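Local coordinates for fatty acid synthase 1, isoform A (Drosophila melanogaster, PDB 6FN6), which carries the dehydratase, enoylreductase and ketoreductase domains of an insect fatty acid synthase, which probably makes long-chain saturated fatty acids with NADPH, at residues R29-A34 and L190-R195; G36-A41 and E61-H66; T176-S181 and R242-N247; S184-E189 and L632-C637; V225-Y228 and V233-S236. One frame throughout, in Å; residues are numbered along the deposited sequence.

Contact 1 (R29-A34 and L190-R195)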
# COMPACT_ATOMS: atom_id res chain seq x y z
N ARG A 29 -13.85 -12.10 -30.95
CA ARG A 29 -14.90 -12.23 -29.94
C ARG A 29 -15.41 -10.86 -29.48
O ARG A 29 -14.66 -9.88 -29.46
CB ARG A 29 -14.38 -13.04 -28.75
CG ARG A 29 -12.92 -12.78 -28.40
CD ARG A 29 -12.40 -13.71 -27.31
NE ARG A 29 -10.96 -13.54 -27.10
CZ ARG A 29 -10.40 -12.70 -26.23
NH1 ARG A 29 -11.15 -11.94 -25.45
NH2 ARG A 29 -9.08 -12.63 -26.14
N ILE A 30 -16.69 -10.81 -29.11
CA ILE A 30 -17.30 -9.57 -28.65
C ILE A 30 -16.91 -9.34 -27.19
O ILE A 30 -17.14 -10.19 -26.33
CB ILE A 30 -18.83 -9.60 -28.80
CG1 ILE A 30 -19.21 -9.80 -30.27
CG2 ILE A 30 -19.46 -8.32 -28.25
CD1 ILE A 30 -20.69 -10.08 -30.50
N LEU A 31 -16.33 -8.17 -26.91
CA LEU A 31 -15.96 -7.80 -25.55
C LEU A 31 -16.75 -6.60 -25.09
O LEU A 31 -16.85 -5.60 -25.81
CB LEU A 31 -14.47 -7.49 -25.46
CG LEU A 31 -13.55 -8.66 -25.12
CD1 LEU A 31 -13.54 -9.65 -26.27
CD2 LEU A 31 -12.15 -8.15 -24.82
N PHE A 32 -17.32 -6.68 -23.89
CA PHE A 32 -17.99 -5.52 -23.33
C PHE A 32 -16.93 -4.46 -23.08
O PHE A 32 -16.00 -4.69 -22.31
CB PHE A 32 -18.74 -5.85 -22.04
CG PHE A 32 -19.73 -4.79 -21.65
CD1 PHE A 32 -20.93 -4.67 -22.34
CD2 PHE A 32 -19.47 -3.91 -20.62
CE1 PHE A 32 -21.85 -3.70 -22.00
CE2 PHE A 32 -20.38 -2.93 -20.28
CZ PHE A 32 -21.58 -2.83 -20.97
N PRO A 33 -17.07 -3.29 -23.73
CA PRO A 33 -15.99 -2.31 -23.66
C PRO A 33 -15.77 -1.74 -22.26
O PRO A 33 -16.72 -1.57 -21.50
CB PRO A 33 -16.46 -1.21 -24.62
CG PRO A 33 -17.94 -1.32 -24.61
CD PRO A 33 -18.24 -2.77 -24.47
N ALA A 34 -14.52 -1.44 -21.95
CA ALA A 34 -14.17 -0.79 -20.70
C ALA A 34 -15.02 0.47 -20.53
O ALA A 34 -15.50 0.77 -19.44
CB ALA A 34 -12.69 -0.46 -20.67
N LEU A 190 -1.79 -6.75 -29.40
CA LEU A 190 -3.10 -6.50 -28.82
C LEU A 190 -2.98 -6.00 -27.38
O LEU A 190 -2.45 -6.69 -26.52
CB LEU A 190 -3.97 -7.76 -28.88
CG LEU A 190 -5.41 -7.63 -28.38
CD1 LEU A 190 -6.18 -6.63 -29.22
CD2 LEU A 190 -6.10 -8.98 -28.37
N TYR A 191 -3.47 -4.78 -27.15
CA TYR A 191 -3.51 -4.19 -25.81
C TYR A 191 -4.95 -3.99 -25.36
O TYR A 191 -5.80 -3.55 -26.14
CB TYR A 191 -2.80 -2.83 -25.80
CG TYR A 191 -1.29 -2.89 -25.74
CD1 TYR A 191 -0.63 -3.11 -24.54
CD2 TYR A 191 -0.52 -2.71 -26.89
CE1 TYR A 191 0.75 -3.15 -24.48
CE2 TYR A 191 0.86 -2.75 -26.84
CZ TYR A 191 1.49 -2.97 -25.63
OH TYR A 191 2.86 -3.01 -25.58
N LEU A 192 -5.21 -4.30 -24.09
CA LEU A 192 -6.52 -4.04 -23.49
C LEU A 192 -6.36 -3.17 -22.25
O LEU A 192 -5.40 -3.32 -21.50
CB LEU A 192 -7.22 -5.35 -23.14
CG LEU A 192 -7.69 -6.22 -24.31
CD1 LEU A 192 -8.18 -7.56 -23.80
CD2 LEU A 192 -8.81 -5.52 -25.08
N PRO A 193 -7.30 -2.22 -22.04
CA PRO A 193 -7.19 -1.33 -20.88
C PRO A 193 -7.10 -2.07 -19.55
O PRO A 193 -7.82 -3.05 -19.35
CB PRO A 193 -8.48 -0.51 -20.94
CG PRO A 193 -8.89 -0.54 -22.36
CD PRO A 193 -8.47 -1.90 -22.87
N THR A 194 -6.23 -1.60 -18.65
CA THR A 194 -6.10 -2.18 -17.32
C THR A 194 -6.55 -1.19 -16.26
O THR A 194 -7.33 -1.52 -15.37
CB THR A 194 -4.65 -2.60 -17.03
OG1 THR A 194 -4.24 -3.60 -17.96
CG2 THR A 194 -4.51 -3.15 -15.61
N ARG A 195 -6.06 0.04 -16.38
CA ARG A 195 -6.37 1.08 -15.40
C ARG A 195 -6.56 2.43 -16.06
O ARG A 195 -6.05 2.69 -17.15
CB ARG A 195 -5.24 1.18 -14.36
CG ARG A 195 -5.39 0.23 -13.19
CD ARG A 195 -4.21 0.33 -12.24
NE ARG A 195 -3.06 -0.45 -12.70
CZ ARG A 195 -1.85 0.04 -12.95
NH1 ARG A 195 -1.58 1.33 -12.78
NH2 ARG A 195 -0.89 -0.78 -13.36
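Leu-31 and Leu-192 meet at about a right angle, one branch end against another: the CD2 methyl of Leu-31 lies 4.1 Å from CD1 of Leu-192. Both side chains start toward the opposing segment and together span the space between the backbones. Leu-192 holds its CG anti to the carbonyl carbon (chi1 -69°) and, with chi2 extended at 172°, carries CD1 forward to its partner. A second apolar contact follows further along the chain. Here the CB of Ala-34, in the first turn of helix 34-48, faces the CG corner of the Pro-193 ring at 4.2 Å, and the CA atoms of the two residues are 7.0 Å apart.

The pair of contacts joins the two hotdog folds of the dehydratase, with residues 29-34 in the predicted N-terminal hotdog and residues 190-195 in the C-terminal one. His-24 and Asp-175, the probable proton acceptor and proton donor of the dehydratase, come from these same two halves. The carbonyl oxygen of Leu-31 is hydrogen-bonded to ND1 of His-24, and the Pro-193 side chain is about 6 Å from that of Asp-175 at the nearest atoms. Pro-33 occupies the N-cap position of helix 34-48. Beyond Pro-193, a classic beta bulge sets Thr-194 and Arg-195 together against Lys-245 of the neighbouring strand.

Contact 2 (G36-A41 and E61-H66)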
# COMPACT_ATOMS: atom_id res chain seq x y z
N GLY A 36 -17.85 0.91 -21.73
CA GLY A 36 -19.20 0.48 -21.46
C GLY A 36 -19.48 0.51 -19.97
O GLY A 36 -20.51 1.01 -19.52
N TYR A 37 -18.55 -0.05 -19.20
CA TYR A 37 -18.65 -0.06 -17.75
C TYR A 37 -18.73 1.35 -17.19
O TYR A 37 -19.57 1.65 -16.35
CB TYR A 37 -17.44 -0.76 -17.14
CG TYR A 37 -17.42 -2.25 -17.35
CD1 TYR A 37 -18.35 -3.07 -16.73
CD2 TYR A 37 -16.46 -2.83 -18.15
CE1 TYR A 37 -18.32 -4.44 -16.91
CE2 TYR A 37 -16.42 -4.19 -18.35
CZ TYR A 37 -17.35 -4.99 -17.72
OH TYR A 37 -17.29 -6.35 -17.93
N MET A 38 -17.85 2.22 -17.68
CA MET A 38 -17.78 3.59 -17.21
C MET A 38 -19.13 4.27 -17.42
O MET A 38 -19.61 4.99 -16.55
CB MET A 38 -16.67 4.35 -17.93
CG MET A 38 -15.29 3.73 -17.76
SD MET A 38 -14.02 4.46 -18.81
CE MET A 38 -14.17 6.20 -18.38
N THR A 39 -19.74 4.01 -18.57
CA THR A 39 -21.04 4.58 -18.89
C THR A 39 -22.11 4.06 -17.93
O THR A 39 -22.94 4.83 -17.44
CB THR A 39 -21.46 4.27 -20.34
OG1 THR A 39 -20.50 4.85 -21.24
CG2 THR A 39 -22.84 4.84 -20.66
N LEU A 40 -22.10 2.76 -17.67
CA LEU A 40 -23.04 2.15 -16.74
C LEU A 40 -22.91 2.76 -15.35
O LEU A 40 -23.90 3.08 -14.70
CB LEU A 40 -22.84 0.64 -16.67
CG LEU A 40 -23.18 -0.19 -17.91
CD1 LEU A 40 -23.03 -1.67 -17.61
CD2 LEU A 40 -24.58 0.11 -18.44
N ALA A 41 -21.67 2.90 -14.88
CA ALA A 41 -21.41 3.50 -13.58
C ALA A 41 -21.87 4.95 -13.58
O ALA A 41 -22.45 5.44 -12.62
CB ALA A 41 -19.93 3.41 -13.24
N GLU A 61 -12.30 7.93 -10.68
CA GLU A 61 -10.91 7.81 -10.26
C GLU A 61 -10.54 6.37 -9.93
O GLU A 61 -11.38 5.58 -9.50
CB GLU A 61 -10.64 8.69 -9.04
CG GLU A 61 -10.81 10.18 -9.31
CD GLU A 61 -10.59 11.02 -8.08
OE1 GLU A 61 -9.42 11.35 -7.78
OE2 GLU A 61 -11.59 11.34 -7.39
N ASN A 62 -9.27 6.04 -10.15
CA ASN A 62 -8.74 4.72 -9.83
C ASN A 62 -9.57 3.62 -10.47
O ASN A 62 -9.91 2.62 -9.83
CB ASN A 62 -8.68 4.51 -8.31
CG ASN A 62 -7.85 3.31 -7.91
OD1 ASN A 62 -6.77 3.08 -8.46
ND2 ASN A 62 -8.35 2.53 -6.96
N LEU A 63 -9.91 3.81 -11.74
CA LEU A 63 -10.64 2.79 -12.48
C LEU A 63 -9.76 1.58 -12.73
O LEU A 63 -8.64 1.71 -13.22
CB LEU A 63 -11.15 3.35 -13.81
CG LEU A 63 -12.35 4.30 -13.71
CD1 LEU A 63 -12.50 5.10 -14.98
CD2 LEU A 63 -13.62 3.50 -13.44
N VAL A 64 -10.27 0.41 -12.37
CA VAL A 64 -9.56 -0.84 -12.61
C VAL A 64 -10.48 -1.80 -13.37
O VAL A 64 -11.59 -2.08 -12.93
CB VAL A 64 -9.07 -1.49 -11.30
CG1 VAL A 64 -8.30 -2.77 -11.60
CG2 VAL A 64 -8.21 -0.52 -10.51
N PHE A 65 -9.99 -2.29 -14.50
CA PHE A 65 -10.73 -3.28 -15.27
C PHE A 65 -10.10 -4.65 -15.02
O PHE A 65 -9.10 -5.01 -15.64
CB PHE A 65 -10.73 -2.89 -16.75
CG PHE A 65 -11.21 -1.48 -16.99
CD1 PHE A 65 -12.56 -1.19 -17.06
CD2 PHE A 65 -10.30 -0.44 -17.11
CE1 PHE A 65 -13.00 0.11 -17.26
CE2 PHE A 65 -10.74 0.86 -17.32
CZ PHE A 65 -12.09 1.13 -17.39
N HIS A 66 -10.69 -5.39 -14.09
CA HIS A 66 -10.08 -6.60 -13.55
C HIS A 66 -10.08 -7.77 -14.52
O HIS A 66 -9.16 -8.60 -14.49
CB HIS A 66 -10.78 -6.99 -12.25
CG HIS A 66 -10.69 -5.95 -11.18
ND1 HIS A 66 -9.67 -5.94 -10.25
CD2 HIS A 66 -11.47 -4.88 -10.90
CE1 HIS A 66 -9.83 -4.91 -9.44
NE2 HIS A 66 -10.92 -4.25 -9.82
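Met-38 fills the close-packed side of this contact, reaching from helix 34-48 to Leu-63 and Phe-65 on the strand. Its CE methyl lies 3.9 Å from CD1 of Leu-63, and its sulfur is 4.1 Å from CZ of Phe-65. The thioether crosses both partners at about a right angle. The sulfur comes in at the ring edge, 5.5 Å from the centroid of the Phe-65 ring and 81° off its normal, which makes a Met-aromatic contact. The bend at chi3 (55°) folds the methyl onto Leu-63 while SD stays beside the phenyl ring. Shortening Met-38 to an alanine is likely to open a gap between the helix and both strand side chains, leaving the Phe-65 edge without its sulfur and the end of Leu-63 freer to turn.

Helix and strand belong to the predicted N-terminal hotdog fold, in which a sheet wraps round a long helix. Here the two axes pass 10.7 Å apart at 131°, and side chains alone span the distance. Strand 191-201 adds Ile-196, which touches both Met-38 and Phe-65.

The packing is looser toward Tyr-37, whose CD2 approaches the Phe-65 edge at CD1 only to 4.4 Å; the tyrosine ring also meets Phe-32 edge-to-face. On the outer side of the strand, CG1 of Val-64 lies over one face of the His-66 imidazole, displaced from its centre. His-66 itself is exposed to solvent and is hydrogen-bonded through NE2 to Ser-101 OG, while Asn-62 stands exposed at the corner where the chain turns into the strand.

Contact 3 (T176-S181 and R242-N247)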
# COMPACT_ATOMS: atom_id res chain seq x y z
N THR A 176 -13.29 5.05 -28.81
CA THR A 176 -12.41 5.51 -29.87
C THR A 176 -11.27 6.37 -29.30
O THR A 176 -10.20 6.46 -29.91
CB THR A 176 -13.17 6.32 -30.95
OG1 THR A 176 -13.90 7.39 -30.34
CG2 THR A 176 -14.13 5.42 -31.71
N MET A 177 -11.50 6.99 -28.15
CA MET A 177 -10.44 7.71 -27.46
C MET A 177 -9.37 6.74 -26.98
O MET A 177 -8.18 7.05 -27.00
CB MET A 177 -11.00 8.50 -26.27
CG MET A 177 -12.00 9.59 -26.65
SD MET A 177 -12.59 10.54 -25.24
CE MET A 177 -11.08 11.30 -24.68
N LEU A 178 -9.79 5.56 -26.53
CA LEU A 178 -8.84 4.53 -26.11
C LEU A 178 -8.14 3.91 -27.31
O LEU A 178 -6.95 3.61 -27.27
CB LEU A 178 -9.55 3.43 -25.30
CG LEU A 178 -10.37 3.88 -24.09
CD1 LEU A 178 -10.83 2.67 -23.29
CD2 LEU A 178 -9.58 4.84 -23.22
N GLN A 179 -8.90 3.71 -28.39
CA GLN A 179 -8.32 3.23 -29.64
C GLN A 179 -7.21 4.17 -30.07
O GLN A 179 -6.13 3.74 -30.47
CB GLN A 179 -9.38 3.13 -30.73
CG GLN A 179 -10.52 2.18 -30.43
CD GLN A 179 -11.56 2.18 -31.54
OE1 GLN A 179 -11.37 2.79 -32.58
NE2 GLN A 179 -12.67 1.48 -31.31
N PHE A 180 -7.49 5.46 -29.98
CA PHE A 180 -6.56 6.48 -30.44
C PHE A 180 -5.25 6.44 -29.66
O PHE A 180 -4.17 6.64 -30.22
CB PHE A 180 -7.19 7.87 -30.32
CG PHE A 180 -6.33 8.96 -30.86
CD1 PHE A 180 -6.29 9.23 -32.22
CD2 PHE A 180 -5.54 9.72 -30.01
CE1 PHE A 180 -5.49 10.23 -32.71
CE2 PHE A 180 -4.74 10.72 -30.50
CZ PHE A 180 -4.71 10.98 -31.85
N SER A 181 -5.35 6.20 -28.36
CA SER A 181 -4.17 6.11 -27.50
C SER A 181 -3.34 4.88 -27.83
O SER A 181 -2.12 4.89 -27.69
CB SER A 181 -4.59 6.08 -26.03
OG SER A 181 -3.47 6.09 -25.17
N ARG A 242 -6.89 10.63 -17.91
CA ARG A 242 -5.52 10.72 -17.41
C ARG A 242 -5.01 9.35 -16.94
O ARG A 242 -5.78 8.54 -16.42
CB ARG A 242 -5.43 11.71 -16.25
CG ARG A 242 -6.14 13.04 -16.50
CD ARG A 242 -5.92 14.00 -15.35
NE ARG A 242 -6.90 15.08 -15.33
CZ ARG A 242 -6.95 16.03 -14.40
NH1 ARG A 242 -6.08 16.03 -13.40
NH2 ARG A 242 -7.88 16.97 -14.46
N GLY A 243 -3.72 9.11 -17.13
CA GLY A 243 -3.07 7.92 -16.60
C GLY A 243 -3.62 6.59 -17.09
O GLY A 243 -3.88 5.69 -16.30
N LEU A 244 -3.77 6.46 -18.41
CA LEU A 244 -4.25 5.22 -18.99
C LEU A 244 -3.16 4.15 -18.96
O LEU A 244 -2.00 4.41 -19.29
CB LEU A 244 -4.73 5.45 -20.43
CG LEU A 244 -5.15 4.20 -21.21
CD1 LEU A 244 -6.28 3.46 -20.50
CD2 LEU A 244 -5.59 4.59 -22.62
N LYS A 245 -3.52 2.95 -18.51
CA LYS A 245 -2.62 1.80 -18.50
C LYS A 245 -3.23 0.64 -19.27
O LYS A 245 -4.34 0.20 -18.96
CB LYS A 245 -2.29 1.36 -17.07
CG LYS A 245 -1.60 2.41 -16.21
CD LYS A 245 -0.10 2.46 -16.45
CE LYS A 245 0.62 3.22 -15.34
NZ LYS A 245 0.18 4.64 -15.26
N ALA A 246 -2.52 0.14 -20.27
CA ALA A 246 -2.98 -1.01 -21.04
C ALA A 246 -1.99 -2.16 -20.92
O ALA A 246 -0.78 -1.96 -20.99
CB ALA A 246 -3.19 -0.64 -22.50
N ASN A 247 -2.51 -3.37 -20.73
CA ASN A 247 -1.68 -4.56 -20.66
C ASN A 247 -1.88 -5.44 -21.89
O ASN A 247 -2.97 -5.51 -22.45
CB ASN A 247 -1.98 -5.37 -19.40
CG ASN A 247 -1.22 -4.86 -18.20
OD1 ASN A 247 -1.52 -3.79 -17.66
ND2 ASN A 247 -0.22 -5.62 -17.77
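Leu-244 makes every close contact with Leu-178 and Ser-181 of the helix. Before it on the strand, Arg-242, bound to Glu-240 in a salt bridge, precedes a corner at Gly-243, where positive phi and psi (61° and 48°) turn the chain onto a new face. Leu-244 then points toward the helix. Its CG sits beside its own carbonyl carbon (chi1 176°), which carries CD2 into the angle between the two helical side chains. That methyl is 4.0 Å from CD2 of Leu-178, whose side chain meets it obliquely, and 3.6 Å from OG of Ser-181, a van der Waals contact between a methyl and a hydroxyl.

This is the helix-on-sheet packing of the predicted C-terminal hotdog: helix 170-183 lies against strand 239-248. The probable proton donor Asp-175 belongs to the same helix; its OD2 accepts a hydrogen bond from NE2 of Gln-179. The side chains of Leu-178 and Asp-175 are about 5 Å apart at their nearest atoms. Past Leu-244, the exposed Lys-245 pairs through its backbone with Thr-194 and Arg-195, and at Asn-247 the side-chain OD1 is hydrogen-bonded to Thr-194 OG1.

Contact 4 (S184-E189 and L632-C637)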
# COMPACT_ATOMS: atom_id res chain seq x y z
N SER A 184 -0.69 5.19 -30.88
CA SER A 184 0.62 5.78 -30.63
C SER A 184 1.62 4.75 -30.11
O SER A 184 2.83 4.95 -30.22
CB SER A 184 0.49 6.94 -29.64
OG SER A 184 -0.14 6.52 -28.45
N LYS A 185 1.12 3.65 -29.55
CA LYS A 185 2.00 2.61 -29.03
C LYS A 185 2.80 1.97 -30.16
O LYS A 185 2.27 1.64 -31.21
CB LYS A 185 1.18 1.54 -28.29
CG LYS A 185 0.68 2.00 -26.93
CD LYS A 185 -0.12 0.91 -26.23
CE LYS A 185 -0.36 1.24 -24.77
NZ LYS A 185 0.89 1.14 -23.96
N ASN A 186 4.10 1.81 -29.92
CA ASN A 186 5.03 1.37 -30.96
C ASN A 186 4.86 -0.12 -31.27
O ASN A 186 4.87 -0.52 -32.43
CB ASN A 186 6.47 1.67 -30.55
CG ASN A 186 7.44 1.58 -31.71
OD1 ASN A 186 7.15 0.94 -32.72
ND2 ASN A 186 8.58 2.23 -31.57
N LEU A 187 4.72 -0.93 -30.22
CA LEU A 187 4.56 -2.36 -30.39
C LEU A 187 3.20 -2.67 -31.02
O LEU A 187 2.17 -2.25 -30.50
CB LEU A 187 4.72 -3.08 -29.05
CG LEU A 187 4.76 -4.61 -29.08
CD1 LEU A 187 5.98 -5.12 -29.83
CD2 LEU A 187 4.74 -5.17 -27.66
N ARG A 188 3.22 -3.40 -32.12
CA ARG A 188 2.00 -3.70 -32.87
C ARG A 188 1.35 -4.99 -32.38
O ARG A 188 1.25 -5.96 -33.13
CB ARG A 188 2.30 -3.81 -34.36
CG ARG A 188 3.08 -2.64 -34.93
CD ARG A 188 3.41 -2.87 -36.39
NE ARG A 188 2.24 -2.79 -37.26
CZ ARG A 188 2.22 -3.19 -38.53
NH1 ARG A 188 3.31 -3.69 -39.09
NH2 ARG A 188 1.10 -3.08 -39.24
N GLU A 189 0.91 -4.99 -31.13
CA GLU A 189 0.27 -6.15 -30.54
C GLU A 189 -1.05 -5.76 -29.90
O GLU A 189 -1.40 -4.58 -29.85
CB GLU A 189 1.19 -6.80 -29.51
CG GLU A 189 2.44 -7.45 -30.09
CD GLU A 189 2.13 -8.58 -31.05
OE1 GLU A 189 2.98 -8.88 -31.91
OE2 GLU A 189 1.04 -9.18 -30.93
N LEU A 632 13.45 -5.91 -26.95
CA LEU A 632 13.42 -7.36 -27.05
C LEU A 632 12.06 -7.85 -27.53
O LEU A 632 11.96 -8.91 -28.14
CB LEU A 632 13.78 -8.00 -25.71
CG LEU A 632 15.19 -7.72 -25.19
CD1 LEU A 632 15.35 -8.18 -23.75
CD2 LEU A 632 16.24 -8.39 -26.08
N ALA A 633 11.01 -7.08 -27.24
CA ALA A 633 9.66 -7.43 -27.68
C ALA A 633 9.63 -7.61 -29.20
O ALA A 633 8.84 -8.39 -29.72
CB ALA A 633 8.67 -6.37 -27.25
N GLU A 634 10.49 -6.87 -29.90
CA GLU A 634 10.61 -6.99 -31.35
C GLU A 634 11.41 -8.24 -31.76
O GLU A 634 11.12 -8.86 -32.78
CB GLU A 634 11.28 -5.74 -31.93
CG GLU A 634 10.52 -4.45 -31.71
CD GLU A 634 9.48 -4.19 -32.78
OE1 GLU A 634 9.03 -5.16 -33.44
OE2 GLU A 634 9.11 -3.01 -32.98
N GLN A 635 12.40 -8.60 -30.95
CA GLN A 635 13.35 -9.64 -31.32
C GLN A 635 12.76 -11.05 -31.24
O GLN A 635 11.78 -11.29 -30.53
CB GLN A 635 14.58 -9.57 -30.41
CG GLN A 635 15.30 -8.22 -30.41
CD GLN A 635 16.14 -8.00 -31.65
OE1 GLN A 635 16.67 -8.95 -32.23
NE2 GLN A 635 16.25 -6.75 -32.07
N ASP A 636 13.37 -11.98 -31.97
CA ASP A 636 12.96 -13.38 -31.96
C ASP A 636 13.77 -14.16 -30.92
O ASP A 636 13.23 -14.98 -30.18
CB ASP A 636 13.15 -14.01 -33.34
CG ASP A 636 11.93 -13.83 -34.23
OD1 ASP A 636 10.80 -13.79 -33.71
OD2 ASP A 636 12.12 -13.72 -35.46
N CYS A 637 15.08 -13.89 -30.88
CA CYS A 637 15.99 -14.54 -29.95
C CYS A 637 16.08 -13.75 -28.65
O CYS A 637 16.77 -12.74 -28.59
CB CYS A 637 17.38 -14.68 -30.59
SG CYS A 637 18.72 -15.13 -29.46
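Leu-187 closes over Ala-633 with both branches, CD1 at 3.9 Å and CD2 at 4.1 Å from the alanine CB. The methyl group thus sits against the forked end of the leucine. Leu-187 reaches it because its first torsion is trans (chi1 -172°), swinging the fork away from its own backbone N, while the CB of Ala-633 points toward residues 184-189. On the exposed side, OD1 of Asn-186 and OE2 of Glu-634 come no nearer than 4.4 Å; both are acceptors, and nothing links them directly.

Behind this first shell, the backbone of residues 184-189 is turned by an inverse gamma turn centred on Arg-188, with a weak hydrogen bond of 3.1 Å from Glu-189 N to Leu-187 O. Arg-188 itself heads elsewhere: its NH2 forms a salt bridge with Glu-137 and a hydrogen bond with the hydroxyl of Tyr-964, in the ketoreductase region. On the other side, Ala-633 lies in a helical-looking turn, closed by a weak bond from Gln-635 N to Leu-632 O, and its side chain touches Ala-625.

The contact therefore joins the loop that links helix 170-183 to strand 191-201 in the dehydratase to a loop in what is probably the enoylreductase part, over 440 residues further along the chain. With one small apolar touch and no bond between the two segments, their attraction is likely to be weak and without a fixed direction.

Contact 5 (V225-Y228 and V233-S236)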
# COMPACT_ATOMS: atom_id res chain seq x y z
N VAL A 225 -9.30 15.06 -31.08
CA VAL A 225 -8.77 14.27 -29.98
C VAL A 225 -7.28 14.54 -29.86
O VAL A 225 -6.58 14.67 -30.86
CB VAL A 225 -9.06 12.76 -30.17
CG1 VAL A 225 -8.41 12.24 -31.45
CG2 VAL A 225 -8.58 11.96 -28.97
N GLN A 226 -6.80 14.63 -28.62
CA GLN A 226 -5.40 14.97 -28.35
C GLN A 226 -4.74 13.92 -27.47
O GLN A 226 -5.37 13.36 -26.57
CB GLN A 226 -5.30 16.34 -27.69
CG GLN A 226 -5.99 17.46 -28.45
CD GLN A 226 -5.28 17.81 -29.75
OE1 GLN A 226 -4.07 17.59 -29.88
NE2 GLN A 226 -6.02 18.34 -30.71
N TRP A 227 -3.46 13.66 -27.73
CA TRP A 227 -2.67 12.76 -26.91
C TRP A 227 -1.38 13.44 -26.47
O TRP A 227 -0.48 13.66 -27.28
CB TRP A 227 -2.36 11.47 -27.66
CG TRP A 227 -1.24 10.67 -27.06
CD1 TRP A 227 -0.07 10.31 -27.66
CD2 TRP A 227 -1.17 10.14 -25.73
NE1 TRP A 227 0.72 9.59 -26.80
CE2 TRP A 227 0.06 9.47 -25.60
CE3 TRP A 227 -2.03 10.17 -24.63
CZ2 TRP A 227 0.46 8.83 -24.42
CZ3 TRP A 227 -1.64 9.53 -23.46
CH2 TRP A 227 -0.41 8.88 -23.37
N TYR A 228 -1.31 13.77 -25.18
CA TYR A 228 -0.13 14.39 -24.60
C TYR A 228 0.71 13.34 -23.87
O TYR A 228 0.36 12.91 -22.77
CB TYR A 228 -0.52 15.51 -23.63
CG TYR A 228 -1.51 16.50 -24.22
CD1 TYR A 228 -2.87 16.28 -24.15
CD2 TYR A 228 -1.06 17.66 -24.85
CE1 TYR A 228 -3.77 17.18 -24.68
CE2 TYR A 228 -1.96 18.57 -25.39
CZ TYR A 228 -3.31 18.32 -25.30
OH TYR A 228 -4.21 19.22 -25.84
N VAL A 233 -2.25 12.12 -21.08
CA VAL A 233 -3.66 12.53 -21.11
C VAL A 233 -4.25 12.39 -22.51
O VAL A 233 -3.62 12.74 -23.50
CB VAL A 233 -3.82 13.98 -20.59
CG1 VAL A 233 -5.28 14.42 -20.68
CG2 VAL A 233 -3.31 14.10 -19.17
N ILE A 234 -5.46 11.84 -22.57
CA ILE A 234 -6.23 11.79 -23.80
C ILE A 234 -7.42 12.73 -23.62
O ILE A 234 -8.27 12.49 -22.77
CB ILE A 234 -6.71 10.36 -24.13
CG1 ILE A 234 -5.56 9.36 -24.07
CG2 ILE A 234 -7.34 10.32 -25.52
CD1 ILE A 234 -6.02 7.97 -23.67
N LYS A 235 -7.48 13.78 -24.42
CA LYS A 235 -8.53 14.78 -24.27
C LYS A 235 -9.31 15.03 -25.56
O LYS A 235 -8.73 15.31 -26.61
CB LYS A 235 -7.93 16.10 -23.77
CG LYS A 235 -8.97 17.09 -23.29
CD LYS A 235 -8.34 18.24 -22.53
CE LYS A 235 -9.39 19.25 -22.07
NZ LYS A 235 -10.47 18.61 -21.26
N SER A 236 -10.63 14.90 -25.47
CA SER A 236 -11.50 15.21 -26.60
C SER A 236 -12.84 15.76 -26.11
O SER A 236 -13.60 15.06 -25.44
CB SER A 236 -11.73 13.96 -27.46
OG SER A 236 -12.55 14.26 -28.58
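Strands 223-228 and 233-236 form an antiparallel beta hairpin in the predicted C-terminal hotdog fold, their short axes 4.7 Å apart. Two hydrogen-bonded pairs, each with both backbone bonds made, hold it together. In one, Gln-226 N reaches Lys-235 O at 2.9 Å and Lys-235 N returns to Gln-226 O at 3.0 Å; in the other, Tyr-228 N to Val-233 O (3.0 Å, 166° at the hydrogen) runs nearly straight in the carbonyl plane, with Val-233 N donating to Tyr-228 O in return.

Trp-227 and Ile-234 make up the non-hydrogen-bonded pair between them. A chi1 of 163° turns the indole off its backbone N and brings CE3 within 3.7 Å of Ile-234 CG1, the two side chains crossing at a slant. The indole also touches Phe-180 of helix 170-183. Beside them on this face, Val-225 CG2 and Ile-234 CG2 lie 4.0 Å apart, pointing the same way. Replacing Trp-227 with a serine would probably leave Ile-234 CG1 without its aromatic neighbour and open a gap beside Phe-180.

The opposite face carries Tyr-228, whose ring edge faces Lys-235 CB at 4.4 Å. The tyrosine hydroxyl is hydrogen-bonded to the carbonyl oxygen of Glu-118, and the lysine amine forms a salt bridge with Glu-240.

On the Trp-227 and Ile-234 face, helix 170-183 covers the hairpin through Phe-180 and Ser-181. Laterally, strand 161-164 flanks strand 223-228, while strand 239-248 pairs with strand 233-236.

In the fold
Contacts 2, 3 and 5 are buried within single hotdog folds, contact 1 is partly buried where the two hotdogs meet, and contact 4 lies at the surface between distant regions of the chain. Strand 191-201 links contacts 1, 2 and 3: it carries the 190-195 segment of contact 1 and neighbours strand 58-65 of contact 2 and strand 239-248 of contact 3. Contacts 3 and 5 share one core, where Ile-234 touches both Ser-181 and Leu-244. Their chemistry follows their place. Contact 5 alone is bound by backbone hydrogen bonds, whereas the other four rely on side-chain packing, with a sulfur-aromatic contact added in contact 2 and little of it in contact 4.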